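Local coordinates for protein phosphoheptose isomerase (Neisseria gonorrhoeae, PDB 5I01) that probably catalyses, as a zinc-dependent homotetramer, the isomerisation of sedoheptulose 7-phosphate to D-glycero-D-manno-heptose 7-phosphate, the first step of heptose biosynthesis, at residues N129-V134 and G152-A157; V144-G149 and A157-T162. The protein carries 1 engineered substitution. All coordinates share one frame; numbering follows the deposited sequence.

Interaction 1. Residues N129-V134 and G152-A157; sequences NVIEAV and GGKIAA
Ile-155 reaches across to Val-130 and Ile-131 and joins two nearly parallel helices through hydrocarbon alone. Its CD1 lies 3.7 Å from Val-130 CG1, the two side chains crossing at about a right angle. One bond back along the chain, Ile-155 CG1 rests 3.8 Å from Ile-131 CG1. Both isoleucines turn CG1 anti to the carbonyl carbon (chi1 -69° in each), which carries their ethyl arms toward each other although neither CB points straight across. Ile-131 CD1 also meets Lys-154, most closely its CB at 3.9 Å, before the amine end leads away. The segment axes approach to 9.9 Å at 16°, a spacing spanned by Val-130 and the two isoleucines. Residues 153-155 are held by the preceding loop and by Asp-151: Asn-126 OD1 takes a hydrogen bond from Lys-154 N, Asp-151 OD1 one from Gly-153 N, and Ile-155 is backbone-bonded to Gly-125. Val-130 and Ile-155 border Ser-127 and Ser-122, respectively, both predicted substrate-binding residues. Helices 128-139 and 153-158 thus pack side by side on one face of the parallel SIS-domain sheet, with Ile-155 resting on strands 117-122 and 143-149.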
# COMPACT_ATOMS: atom_id res chain seq x y z
N ASN A 129 -0.53 -15.93 10.84
CA ASN A 129 -0.43 -14.51 11.27
C ASN A 129 -1.72 -13.92 11.84
O ASN A 129 -1.65 -13.06 12.72
CB ASN A 129 0.18 -13.59 10.20
CG ASN A 129 -0.56 -13.62 8.88
OD1 ASN A 129 -1.62 -14.23 8.75
ND2 ASN A 129 0.03 -12.97 7.88
N VAL A 130 -2.87 -14.40 11.38
CA VAL A 130 -4.17 -14.00 11.96
C VAL A 130 -4.40 -14.63 13.34
O VAL A 130 -4.95 -13.97 14.22
CB VAL A 130 -5.36 -14.33 11.04
CG1 VAL A 130 -6.66 -13.80 11.64
CG2 VAL A 130 -5.12 -13.75 9.64
N ILE A 131 -3.97 -15.88 13.53
CA ILE A 131 -3.97 -16.54 14.86
C ILE A 131 -3.13 -15.75 15.89
O ILE A 131 -3.61 -15.44 16.99
CB ILE A 131 -3.45 -18.00 14.79
CG1 ILE A 131 -4.45 -18.91 14.05
CG2 ILE A 131 -3.13 -18.56 16.19
CD1 ILE A 131 -3.87 -20.24 13.60
N GLU A 132 -1.88 -15.44 15.53
CA GLU A 132 -1.01 -14.67 16.43
C GLU A 132 -1.61 -13.29 16.77
O GLU A 132 -1.47 -12.81 17.90
CB GLU A 132 0.42 -14.53 15.87
CG GLU A 132 1.32 -15.74 16.14
CD GLU A 132 1.88 -15.77 17.57
OE1 GLU A 132 2.63 -14.83 17.96
OE2 GLU A 132 1.59 -16.73 18.31
N ALA A 133 -2.30 -12.68 15.79
CA ALA A 133 -3.03 -11.42 16.02
C ALA A 133 -4.18 -11.55 17.04
O ALA A 133 -4.39 -10.64 17.84
CB ALA A 133 -3.57 -10.86 14.71
N VAL A 134 -4.90 -12.67 17.00
CA VAL A 134 -5.96 -12.97 17.97
C VAL A 134 -5.40 -13.06 19.41
O VAL A 134 -5.98 -12.48 20.35
CB VAL A 134 -6.73 -14.27 17.59
CG1 VAL A 134 -7.67 -14.71 18.71
CG2 VAL A 134 -7.52 -14.05 16.31
N GLY A 152 -14.14 -23.23 10.31
CA GLY A 152 -13.65 -22.17 11.18
C GLY A 152 -12.22 -22.33 11.66
O GLY A 152 -11.68 -21.41 12.27
N GLY A 153 -11.60 -23.49 11.43
CA GLY A 153 -10.19 -23.72 11.74
C GLY A 153 -9.80 -23.52 13.20
O GLY A 153 -10.64 -23.59 14.09
N LYS A 154 -8.51 -23.25 13.42
CA LYS A 154 -8.01 -22.99 14.77
C LYS A 154 -8.59 -21.71 15.37
O LYS A 154 -8.78 -21.62 16.59
CB LYS A 154 -6.49 -22.90 14.78
CG LYS A 154 -5.80 -24.14 14.23
CD LYS A 154 -4.48 -24.40 14.95
CE LYS A 154 -3.66 -25.48 14.27
NZ LYS A 154 -3.21 -25.06 12.92
N ILE A 155 -8.88 -20.72 14.52
CA ILE A 155 -9.44 -19.42 14.95
C ILE A 155 -10.81 -19.56 15.65
O ILE A 155 -11.00 -18.99 16.72
CB ILE A 155 -9.48 -18.38 13.79
CG1 ILE A 155 -8.05 -17.97 13.43
CG2 ILE A 155 -10.28 -17.15 14.19
CD1 ILE A 155 -7.90 -17.28 12.08
N ALA A 156 -11.73 -20.32 15.06
CA ALA A 156 -13.04 -20.58 15.67
C ALA A 156 -12.91 -21.26 17.03
O ALA A 156 -13.60 -20.88 17.99
CB ALA A 156 -13.91 -21.42 14.75
N ALA A 157 -12.01 -22.24 17.12
CA ALA A 157 -11.69 -22.92 18.39
C ALA A 157 -11.17 -21.96 19.47
O ALA A 157 -11.42 -22.18 20.65
CB ALA A 157 -10.67 -24.04 18.16

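Interaction 2. Residues V144-G149 and A157-T162; sequences VIALTG and AMLKDT
Leu-159 extends toward strand 143-149 with CG anti to the carbonyl carbon (chi1 -52°) and its chain continued through CD1, anti to CA at chi2 -173°, which lays both terminal methyls over the strand beside Val-144 and Ala-146. The contact belongs to the beta-alpha-beta unit formed by strand 143-149, helix 153-158 and strand 164-168, part of the parallel sheet of the SIS fold. Here the chain has just left the short helix and is returning to begin the next strand. Val-144 and Ala-146, two residues apart, both direct their CB atoms toward Leu-159, whereas the intervening Ile-145 turns away and packs on helix 29-44, on the other face of the sheet. The alternation of a strand thus assigns the pair to one layer. Val-144 sets its CG1 anti to the backbone N (chi1 178°), and it is this methyl that receives one branch of the leucine.

The packing is purely apolar and buries 126 Å² in all, with Leu-159 contributing more than either strand residue. Polar links lie beside it: Asp-163 accepts a hydrogen bond from Val-144 N at OD1 and another from Lys-160 N at OD2, tying the return segment to the beginning of the strand. Leu-159 also touches Leu-165, and Val-144 touches Ala-137 of helix 128-139. Leu-159 CD2 sits between the two strand residues, 4.3 Å from Val-144 CG1 and 4.4 Å from Ala-146 CB, while Leu-159 CD1 approaches Ala-146 CB at 4.2 Å.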
# COMPACT_ATOMS: atom_id res chain seq x y z
N VAL A 144 -12.86 -9.76 19.63
CA VAL A 144 -12.48 -10.24 18.29
C VAL A 144 -13.72 -10.57 17.47
O VAL A 144 -14.70 -11.09 18.01
CB VAL A 144 -11.51 -11.45 18.37
CG1 VAL A 144 -11.14 -11.99 17.00
CG2 VAL A 144 -10.24 -11.03 19.10
N ILE A 145 -13.68 -10.22 16.18
CA ILE A 145 -14.69 -10.66 15.22
C ILE A 145 -13.94 -11.41 14.13
O ILE A 145 -13.15 -10.82 13.39
CB ILE A 145 -15.48 -9.48 14.61
CG1 ILE A 145 -16.26 -8.75 15.70
CG2 ILE A 145 -16.43 -9.96 13.51
CD1 ILE A 145 -16.77 -7.39 15.30
N ALA A 146 -14.16 -12.72 14.06
CA ALA A 146 -13.48 -13.57 13.10
C ALA A 146 -14.37 -13.76 11.89
O ALA A 146 -15.53 -14.15 12.03
CB ALA A 146 -13.15 -14.91 13.74
N LEU A 147 -13.83 -13.47 10.70
CA LEU A 147 -14.46 -13.84 9.44
C LEU A 147 -13.70 -15.05 8.90
O LEU A 147 -12.58 -14.90 8.41
CB LEU A 147 -14.45 -12.67 8.45
CG LEU A 147 -15.57 -11.63 8.67
CD1 LEU A 147 -15.38 -10.92 10.01
CD2 LEU A 147 -15.63 -10.61 7.56
N THR A 148 -14.32 -16.23 9.02
CA THR A 148 -13.70 -17.51 8.61
C THR A 148 -14.53 -18.26 7.57
O THR A 148 -15.64 -17.84 7.23
CB THR A 148 -13.47 -18.45 9.81
OG1 THR A 148 -14.73 -18.94 10.29
CG2 THR A 148 -12.72 -17.73 10.94
N GLY A 149 -13.96 -19.35 7.06
CA GLY A 149 -14.66 -20.26 6.14
C GLY A 149 -14.44 -21.70 6.54
O GLY A 149 -13.71 -21.98 7.48
N ALA A 157 -12.01 -22.24 17.12
CA ALA A 157 -11.69 -22.92 18.39
C ALA A 157 -11.17 -21.96 19.47
O ALA A 157 -11.42 -22.18 20.65
CB ALA A 157 -10.67 -24.04 18.16
N MET A 158 -10.49 -20.90 19.06
CA MET A 158 -9.74 -20.00 19.94
C MET A 158 -10.56 -18.88 20.60
O MET A 158 -10.07 -18.23 21.51
CB MET A 158 -8.61 -19.38 19.11
CG MET A 158 -7.38 -18.87 19.85
SD MET A 158 -6.17 -18.02 18.78
CE MET A 158 -6.48 -18.75 17.17
N LEU A 159 -11.81 -18.65 20.18
CA LEU A 159 -12.57 -17.46 20.61
C LEU A 159 -13.20 -17.53 22.02
O LEU A 159 -13.75 -18.55 22.42
CB LEU A 159 -13.69 -17.16 19.60
CG LEU A 159 -13.34 -17.03 18.11
CD1 LEU A 159 -14.56 -16.56 17.34
CD2 LEU A 159 -12.16 -16.09 17.87
N LYS A 160 -13.15 -16.41 22.74
CA LYS A 160 -13.87 -16.26 24.01
C LYS A 160 -15.38 -16.06 23.78
O LYS A 160 -15.81 -15.79 22.66
CB LYS A 160 -13.35 -15.05 24.80
CG LYS A 160 -11.86 -15.05 25.13
CD LYS A 160 -11.56 -13.86 26.04
CE LYS A 160 -10.07 -13.61 26.28
NZ LYS A 160 -9.30 -14.84 26.62
N ASP A 161 -16.16 -16.18 24.85
CA ASP A 161 -17.62 -15.90 24.85
C ASP A 161 -17.97 -14.54 24.25
O ASP A 161 -18.97 -14.41 23.55
CB ASP A 161 -18.19 -15.93 26.29
CG ASP A 161 -18.81 -17.27 26.67
OD1 ASP A 161 -19.62 -17.80 25.87
OD2 ASP A 161 -18.52 -17.78 27.77
N THR A 162 -17.17 -13.53 24.58
CA THR A 162 -17.40 -12.13 24.16
C THR A 162 -16.98 -11.80 22.71
O THR A 162 -17.15 -10.66 22.27
CB THR A 162 -16.66 -11.17 25.12
OG1 THR A 162 -15.32 -11.62 25.31
CG2 THR A 162 -17.36 -11.13 26.47

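In the fold
Interactions 1 and 2 share Ala-157 and helix 153-158, and their centres lie about 7 Å apart on the same side of the chain's centre. Two bridges make them continuous. Ile-155 CG2 sits 3.7 Å from Ala-146 CB, while Met-158 folds back onto helix 128-139, its CE 3.5 Å from Ile-131 CG2 and its SD 3.6 Å from Val-134 CG1. Together they form one apolar layer between two helices and the sheet. Interaction 1 lies nearer the predicted substrate site: the side chain of Ile-155 is about 4 Å, and that of Ala-146 in interaction 2 about 7 Å, from the side chain of Ser-122, a predicted substrate-binding residue.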